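Local coordinates for protein 2-oxoglutarate dehydrogenase E3 component (Thermus thermophilus, PDB 2YQU) that probably catalyses the NAD+-dependent reoxidation of protein-bound dihydrolipoyl groups, working as the FAD-containing E3 component of a 2-oxo acid dehydrogenase complex, at residues A[75-78]-A[79-82]; A[153-157]-A[158-162]; A[176-179]-A[180-184]. All coordinates share one frame; numbering follows the deposited sequence.

Interaction 1 of 3, residues A[75-78]-A[79-82]; sequences LDLP and ALMA
Asp76 sits at the N-cap of helix 77-102 and holds the first turn through both its side chain and its carbonyl. For the side chain, CG lies anti to the backbone N (chi1 -176°), which folds the carboxylate over the start of the helix. Asp76 OD1 accepts the capping bond from Ala79 N at 3.3 Å, the amide arriving from above the carboxylate plane, 65° out of it. The same group rests on the Ala79 methyl: Asp76 CG lies 3.3 Å from Ala79 CB.

Backbone bonds follow in i to i+4 steps: Leu80 N to Asp76 O, Met81 N to Leu77 O and Ala82 N to Pro78 O, each 2.9 Å long.

The apolar contacts gather on one flank. Leu77 and Met81 run side by side in the same direction, with Leu77 CD1 3.8 Å from Met81 CE. Leu77 CD1 also meets Leu80 CD2 at 4.0 Å. Leu75 CD1 lies 4.2 Å from Leu80 CD2, the two side chains crossing at about a right angle. Leu80 continues inward onto Leu51, Thr54 and Ile58 of helix 45-63, while Leu66 and Gly67 of the second subunit pack against Leu80 and Leu75.

Chemically, the carboxylate takes up the Ala79 amide of the first turn, Pro78 brings no N-H to satisfy, and the negative charge would probably sit favourably at the positive end of the helix dipole.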
loop_
_atom_site.group_PDB
_atom_site.type_symbol
_atom_site.label_atom_id
_atom_site.label_comp_id
_atom_site.label_asym_id
_atom_site.label_seq_id
_atom_site.Cartn_x
_atom_site.Cartn_y
_atom_site.Cartn_z
ATOM N N LEU A 75 -21.275 -0.101 -18.920
ATOM C CA LEU A 75 -21.738 -0.273 -17.555
ATOM C C LEU A 75 -22.819 -1.344 -17.520
ATOM O O LEU A 75 -23.715 -1.377 -18.375
ATOM C CB LEU A 75 -22.273 1.052 -16.996
ATOM C CG LEU A 75 -23.092 0.969 -15.701
ATOM C CD1 LEU A 75 -22.230 0.513 -14.525
ATOM C CD2 LEU A 75 -23.739 2.306 -15.404
ATOM N N ASP A 76 -22.698 -2.233 -16.538
ATOM C CA ASP A 76 -23.682 -3.258 -16.237
ATOM C C ASP A 76 -24.135 -2.967 -14.810
ATOM O O ASP A 76 -23.614 -3.537 -13.852
ATOM C CB ASP A 76 -23.031 -4.647 -16.376
ATOM C CG ASP A 76 -24.002 -5.791 -16.163
ATOM O OD1 ASP A 76 -25.110 -5.570 -15.641
ATOM O OD2 ASP A 76 -23.721 -6.973 -16.464
ATOM N N LEU A 77 -25.091 -2.050 -14.674
ATOM C CA LEU A 77 -25.502 -1.565 -13.355
ATOM C C LEU A 77 -26.038 -2.656 -12.424
ATOM O O LEU A 77 -25.666 -2.660 -11.247
ATOM C CB LEU A 77 -26.494 -0.404 -13.467
ATOM C CG LEU A 77 -26.774 0.388 -12.188
ATOM C CD1 LEU A 77 -25.496 0.812 -11.472
ATOM C CD2 LEU A 77 -27.629 1.606 -12.521
ATOM N N PRO A 78 -26.877 -3.580 -12.914
ATOM C CA PRO A 78 -27.330 -4.703 -12.079
ATOM C C PRO A 78 -26.165 -5.530 -11.533
ATOM O O PRO A 78 -26.197 -5.898 -10.363
ATOM C CB PRO A 78 -28.187 -5.550 -13.033
ATOM C CG PRO A 78 -28.560 -4.640 -14.148
ATOM C CD PRO A 78 -27.482 -3.620 -14.259
ATOM N N ALA A 79 -25.153 -5.783 -12.364
ATOM C CA ALA A 79 -23.979 -6.552 -11.946
ATOM C C ALA A 79 -23.125 -5.759 -10.953
ATOM O O ALA A 79 -22.599 -6.330 -10.010
ATOM C CB ALA A 79 -23.146 -6.963 -13.155
ATOM N N LEU A 80 -23.015 -4.445 -11.164
ATOM C CA LEU A 80 -22.273 -3.552 -10.275
ATOM C C LEU A 80 -22.908 -3.545 -8.886
ATOM O O LEU A 80 -22.219 -3.675 -7.876
ATOM C CB LEU A 80 -22.242 -2.124 -10.841
ATOM C CG LEU A 80 -21.287 -1.132 -10.154
ATOM C CD1 LEU A 80 -19.885 -1.333 -10.669
ATOM C CD2 LEU A 80 -21.724 0.310 -10.363
ATOM N N MET A 81 -24.232 -3.437 -8.848
ATOM C CA MET A 81 -24.971 -3.386 -7.589
ATOM C C MET A 81 -25.000 -4.763 -6.927
ATOM O O MET A 81 -24.996 -4.860 -5.701
ATOM C CB MET A 81 -26.389 -2.862 -7.822
ATOM C CG MET A 81 -26.430 -1.398 -8.216
ATOM S SD MET A 81 -25.891 -0.333 -6.877
ATOM C CE MET A 81 -25.909 1.231 -7.671
ATOM N N ALA A 82 -25.001 -5.820 -7.735
ATOM C CA ALA A 82 -24.982 -7.183 -7.216
ATOM C C ALA A 82 -23.664 -7.453 -6.489
ATOM O O ALA A 82 -23.655 -8.078 -5.443
ATOM C CB ALA A 82 -25.196 -8.189 -8.333
#

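Interaction 2 of 3, residues A[153-157]-A[158-162]; sequences RVVTS and TEALS
Thr156 and Glu159 close the turn that leads from strand 154-155, an edge strand of the parallel Rossmann-type sheet within this chain, into a short, weakly bonded helix. The Glu159 chain bends back at chi2 (77°) and brings OE2 to two donors of one residue: Thr156 N at 3.0 Å, nearly along the C-O axis, and Thr156 OG1 at 2.7 Å, on the syn side and 20° out of the carboxylate plane. Thr156 chi1 (66°) sets OG1 near its own backbone N, so hydroxyl and amide can converge on one oxygen. An alanine in place of Glu159 removes the shared acceptor and would probably leave Thr156 N and OG1 without their mate, the hydroxyl set free to turn.

Nearer the backbone, Glu159 CB packs on Val155 CB at 3.7 Å. Ala160 N bonds to Thr156 O at 3.2 Å; the bonds of Glu159 N to Thr156 O and Leu161 N to Ser157 O are weak. One water joins Ser157 OG (2.7 Å) to Thr158 OG1 (2.8 Å), beside the FAD that Ser157 touches.

The return of Glu159 to the amide of Thr156 at this helix start resembles one half of a capping box.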
loop_
_atom_site.group_PDB
_atom_site.type_symbol
_atom_site.label_atom_id
_atom_site.label_comp_id
_atom_site.label_asym_id
_atom_site.label_seq_id
_atom_site.Cartn_x
_atom_site.Cartn_y
_atom_site.Cartn_z
ATOM N N ARG A 153 -35.796 11.594 -5.075
ATOM C CA ARG A 153 -35.119 12.598 -5.893
ATOM C C ARG A 153 -34.094 13.402 -5.094
ATOM O O ARG A 153 -33.036 13.745 -5.615
ATOM C CB ARG A 153 -36.151 13.550 -6.522
ATOM C CG ARG A 153 -36.965 12.918 -7.657
ATOM C CD ARG A 153 -36.123 12.534 -8.864
ATOM N NE ARG A 153 -36.909 12.014 -9.983
ATOM C CZ ARG A 153 -36.384 11.411 -11.048
ATOM N NH1 ARG A 153 -37.177 10.969 -12.019
ATOM N NH2 ARG A 153 -35.067 11.257 -11.160
ATOM N N VAL A 154 -34.435 13.736 -3.854
ATOM C CA VAL A 154 -33.514 14.338 -2.902
ATOM C C VAL A 154 -33.200 13.278 -1.854
ATOM O O VAL A 154 -34.099 12.804 -1.163
ATOM C CB VAL A 154 -34.128 15.579 -2.226
ATOM C CG1 VAL A 154 -33.124 16.238 -1.292
ATOM C CG2 VAL A 154 -34.608 16.568 -3.280
ATOM N N VAL A 155 -31.923 12.921 -1.729
ATOM C CA VAL A 155 -31.520 11.706 -1.031
ATOM C C VAL A 155 -30.353 11.903 -0.067
ATOM O O VAL A 155 -29.664 12.916 -0.107
ATOM C CB VAL A 155 -31.092 10.607 -2.038
ATOM C CG1 VAL A 155 -32.204 10.318 -3.055
ATOM C CG2 VAL A 155 -29.786 10.979 -2.756
ATOM N N THR A 156 -30.151 10.899 0.784
ATOM C CA THR A 156 -28.957 10.776 1.612
ATOM C C THR A 156 -28.000 9.771 0.987
ATOM O O THR A 156 -28.280 9.192 -0.063
ATOM C CB THR A 156 -29.311 10.312 3.046
ATOM O OG1 THR A 156 -29.841 8.974 3.021
ATOM C CG2 THR A 156 -30.408 11.169 3.642
ATOM N N SER A 157 -26.879 9.533 1.665
ATOM C CA SER A 157 -25.849 8.650 1.141
ATOM C C SER A 157 -26.385 7.246 0.883
ATOM O O SER A 157 -25.949 6.583 -0.039
ATOM C CB SER A 157 -24.642 8.591 2.085
ATOM O OG SER A 157 -25.038 8.366 3.419
ATOM N N THR A 158 -27.344 6.799 1.687
ATOM C CA THR A 158 -27.867 5.443 1.548
ATOM C C THR A 158 -28.476 5.185 0.168
ATOM O O THR A 158 -28.214 4.152 -0.450
ATOM C CB THR A 158 -28.911 5.173 2.642
ATOM O OG1 THR A 158 -28.266 5.180 3.925
ATOM C CG2 THR A 158 -29.471 3.778 2.520
ATOM N N GLU A 159 -29.287 6.130 -0.296
ATOM C CA GLU A 159 -29.985 5.991 -1.567
ATOM C C GLU A 159 -29.026 6.233 -2.722
ATOM O O GLU A 159 -29.195 5.679 -3.806
ATOM C CB GLU A 159 -31.154 6.968 -1.638
ATOM C CG GLU A 159 -32.272 6.661 -0.662
ATOM C CD GLU A 159 -31.986 7.066 0.781
ATOM O OE1 GLU A 159 -32.389 6.326 1.708
ATOM O OE2 GLU A 159 -31.392 8.131 1.011
ATOM N N ALA A 160 -28.003 7.041 -2.471
ATOM C CA ALA A 160 -26.983 7.317 -3.479
ATOM C C ALA A 160 -26.086 6.111 -3.761
ATOM O O ALA A 160 -25.384 6.090 -4.763
ATOM C CB ALA A 160 -26.148 8.510 -3.078
ATOM N N LEU A 161 -26.100 5.117 -2.884
ATOM C CA LEU A 161 -25.404 3.852 -3.128
ATOM C C LEU A 161 -26.165 2.921 -4.077
ATOM O O LEU A 161 -25.616 1.900 -4.510
ATOM C CB LEU A 161 -25.175 3.115 -1.812
ATOM C CG LEU A 161 -24.248 3.799 -0.809
ATOM C CD1 LEU A 161 -24.483 3.230 0.585
ATOM C CD2 LEU A 161 -22.804 3.623 -1.241
ATOM N N SER A 162 -27.410 3.279 -4.403
ATOM C CA SER A 162 -28.349 2.368 -5.052
ATOM C C SER A 162 -29.252 3.051 -6.082
ATOM O O SER A 162 -30.386 2.614 -6.280
ATOM C CB SER A 162 -29.251 1.709 -3.998
ATOM O OG SER A 162 -28.490 1.054 -3.001
HETATM O O HOH W 1 -25.559 5.839 4.253
#

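Interaction 3 of 3, residues A[176-179]-A[180-184]; sequences GVIG and LELGV. With FAD (flavin-adenine dinucleotide), chain D.
From Gly176 at the N-cap, helix 177-188 opens with four consecutive i to i+4 bonds, Leu180 N to Gly176 O, Glu181 N to Val177 O, Leu182 N to Ile178 O and Gly183 N to Gly179 O, the second being the straightest, with an N-H...O angle of 171°.

Ile178 carries the contact with the cofactor. Its CG1 lies anti to the carbonyl carbon (chi1 -67°) and the chain then extends over the face of the dimethylbenzene ring of the flavin, Ile178 CD1 standing 3.6 Å from FAD C8. The other branch covers the ring's substituent, with Ile178 CG2 3.7 Å from FAD C7M. Ile178 CG2 also meets Leu182 CD1 at 4.0 Å, the two side chains lying alongside each other, one turn apart.

Val177 and Glu181 run together along another flank, Val177 CG1 lying 3.7 Å from Glu181 OE1. The carboxylate itself is gripped at both oxygens: OE1 accepts from the backbone N of Tyr341, while OE2 makes a salt bridge to Lys49, which binds FAD. A water 2.7 Å from Glu181 OE2 donates to it, and also weakly to Ile178 O. These partners probably fix the rotation of the buried acid. Glu181, like Val177 and Ile178, is a residue seen to bind NAD+, which is absent from this chain here.

Gly174, Gly176 and Gly179 fit the GxGxxG pattern of a Rossmann dinucleotide-binding turn, consistent with the predicted NAD+ site. The helix is the crossover of the beta-alpha-beta unit between strands 169-173 and 192-196. Around it, Val177 and Glu181 pack on Val340 of strand 338-340, and Leu180 and Val184 on Phe218 of helix 208-221.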
loop_
_atom_site.group_PDB
_atom_site.type_symbol
_atom_site.label_atom_id
_atom_site.label_comp_id
_atom_site.label_asym_id
_atom_site.label_seq_id
_atom_site.Cartn_x
_atom_site.Cartn_y
_atom_site.Cartn_z
ATOM N N GLY A 176 -17.668 17.251 1.792
ATOM C CA GLY A 176 -16.945 16.356 2.674
ATOM C C GLY A 176 -16.625 15.032 2.007
ATOM O O GLY A 176 -16.918 14.821 0.836
ATOM N N VAL A 177 -16.030 14.127 2.769
ATOM C CA VAL A 177 -15.567 12.854 2.233
ATOM C C VAL A 177 -16.688 12.040 1.596
ATOM O O VAL A 177 -16.564 11.596 0.464
ATOM C CB VAL A 177 -14.874 12.005 3.319
ATOM C CG1 VAL A 177 -14.494 10.630 2.766
ATOM C CG2 VAL A 177 -13.635 12.737 3.865
ATOM N N ILE A 178 -17.795 11.866 2.312
ATOM C CA ILE A 178 -18.849 10.976 1.847
ATOM C C ILE A 178 -19.437 11.436 0.515
ATOM O O ILE A 178 -19.600 10.632 -0.390
ATOM C CB ILE A 178 -19.951 10.820 2.913
ATOM C CG1 ILE A 178 -19.386 10.081 4.132
ATOM C CG2 ILE A 178 -21.148 10.064 2.346
ATOM C CD1 ILE A 178 -20.223 10.212 5.374
ATOM N N GLY A 179 -19.743 12.723 0.399
ATOM C CA GLY A 179 -20.389 13.242 -0.798
ATOM C C GLY A 179 -19.468 13.250 -1.995
ATOM O O GLY A 179 -19.899 12.994 -3.110
ATOM N N LEU A 180 -18.194 13.528 -1.751
ATOM C CA LEU A 180 -17.190 13.566 -2.805
ATOM C C LEU A 180 -16.970 12.171 -3.376
ATOM O O LEU A 180 -16.934 11.984 -4.592
ATOM C CB LEU A 180 -15.885 14.125 -2.244
ATOM C CG LEU A 180 -14.834 14.615 -3.229
ATOM C CD1 LEU A 180 -15.413 15.601 -4.251
ATOM C CD2 LEU A 180 -13.690 15.242 -2.440
ATOM N N GLU A 181 -16.819 11.192 -2.492
ATOM C CA GLU A 181 -16.709 9.796 -2.909
ATOM C C GLU A 181 -17.884 9.354 -3.771
ATOM O O GLU A 181 -17.689 8.769 -4.831
ATOM C CB GLU A 181 -16.595 8.876 -1.698
ATOM C CG GLU A 181 -15.216 8.886 -1.058
ATOM C CD GLU A 181 -15.078 7.909 0.095
ATOM O OE1 GLU A 181 -13.932 7.673 0.534
ATOM O OE2 GLU A 181 -16.101 7.368 0.567
ATOM N N LEU A 182 -19.105 9.629 -3.321
ATOM C CA LEU A 182 -20.289 9.209 -4.066
ATOM C C LEU A 182 -20.470 10.023 -5.354
ATOM O O LEU A 182 -20.938 9.487 -6.368
ATOM C CB LEU A 182 -21.539 9.242 -3.168
ATOM C CG LEU A 182 -21.474 8.281 -1.974
ATOM C CD1 LEU A 182 -22.663 8.470 -1.023
ATOM C CD2 LEU A 182 -21.389 6.845 -2.421
ATOM N N GLY A 183 -20.051 11.287 -5.326
ATOM C CA GLY A 183 -20.010 12.127 -6.511
ATOM C C GLY A 183 -19.136 11.485 -7.573
ATOM O O GLY A 183 -19.542 11.361 -8.728
ATOM N N VAL A 184 -17.946 11.047 -7.164
ATOM C CA VAL A 184 -16.980 10.424 -8.068
ATOM C C VAL A 184 -17.515 9.096 -8.626
ATOM O O VAL A 184 -17.350 8.818 -9.804
ATOM C CB VAL A 184 -15.611 10.222 -7.372
ATOM C CG1 VAL A 184 -14.722 9.221 -8.130
ATOM C CG2 VAL A 184 -14.897 11.557 -7.225
HETATM P PA FAD D . -22.525 2.937 13.558
HETATM O O1A FAD D . -23.420 3.960 12.965
HETATM O O2A FAD D . -21.658 2.214 12.519
HETATM O O5B FAD D . -23.408 1.904 14.404
HETATM C C5B FAD D . -24.428 2.384 15.245
HETATM C C4B FAD D . -25.495 1.312 15.306
HETATM O O4B FAD D . -26.311 1.570 16.431
HETATM C C3B FAD D . -26.411 1.315 14.085
HETATM O O3B FAD D . -26.385 0.054 13.455
HETATM C C2B FAD D . -27.789 1.617 14.641
HETATM O O2B FAD D . -28.794 0.863 14.002
HETATM C C1B FAD D . -27.644 1.244 16.107
HETATM N N9A FAD D . -28.489 1.957 17.070
HETATM C C8A FAD D . -28.600 3.309 17.270
HETATM N N7A FAD D . -29.440 3.528 18.299
HETATM C C5A FAD D . -29.869 2.330 18.760
HETATM C C6A FAD D . -30.735 1.963 19.786
HETATM N N6A FAD D . -31.226 2.842 20.657
HETATM N N1A FAD D . -30.949 0.625 19.995
HETATM C C2A FAD D . -30.349 -0.351 19.239
HETATM N N3A FAD D . -29.486 0.021 18.230
HETATM C C4A FAD D . -29.270 1.337 18.001
HETATM N N1 FAD D . -15.638 5.496 7.868
HETATM C C2 FAD D . -14.347 5.073 7.631
HETATM O O2 FAD D . -13.529 4.973 8.551
HETATM N N3 FAD D . -13.960 4.759 6.353
HETATM C C4 FAD D . -14.845 4.871 5.304
HETATM O O4 FAD D . -14.504 4.390 4.236
HETATM C C4X FAD D . -16.157 5.290 5.524
HETATM N N5 FAD D . -17.054 5.403 4.474
HETATM C C5X FAD D . -18.357 5.823 4.735
HETATM C C6 FAD D . -19.259 5.938 3.674
HETATM C C7 FAD D . -20.574 6.360 3.915
HETATM C C7M FAD D . -21.545 6.371 2.764
HETATM C C8 FAD D . -20.982 6.660 5.211
HETATM C C8M FAD D . -22.443 6.804 5.552
HETATM C C9 FAD D . -20.078 6.549 6.269
HETATM C C9A FAD D . -18.759 6.138 6.036
HETATM N N10 FAD D . -17.843 6.036 7.086
HETATM C C10 FAD D . -16.550 5.609 6.822
HETATM C "C1'" FAD D . -18.169 6.475 8.490
HETATM C "C2'" FAD D . -18.514 5.229 9.311
HETATM O "O2'" FAD D . -19.619 4.545 8.741
HETATM C "C3'" FAD D . -18.767 5.556 10.780
HETATM O "O3'" FAD D . -17.690 6.319 11.289
HETATM C "C4'" FAD D . -18.884 4.283 11.610
HETATM O "O4'" FAD D . -19.934 3.478 11.131
HETATM C "C5'" FAD D . -19.076 4.621 13.093
HETATM O "O5'" FAD D . -19.262 3.440 13.841
HETATM P P FAD D . -20.160 3.450 15.174
HETATM O O1P FAD D . -20.092 2.102 15.816
HETATM O O2P FAD D . -19.813 4.629 16.065
HETATM O O3P FAD D . -21.679 3.707 14.693
HETATM O O HOH W 2 -18.842 7.408 0.427
#

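In the fold
Interaction 2 is the link in this series. Its Leu161 O lies 3.2 Å from Met81 CE of interaction 1, and on the other side Ser157 CB and Leu161 CD2 each pack at 3.7 Å on Leu182 of interaction 3, against CD1 and CD2 respectively. Interactions 1 and 3 do not meet directly, their nearest atoms being about 9 Å apart. Distance from the flavin grades accordingly: residues 176-184 touch FAD through Ile178, the side chain of Ser157 comes within about 4 Å of the cofactor, and that of Met81 remains about 12 Å away. The three thus run from the probable NAD+-binding turn beside the flavin out to a helix start at the subunit interface.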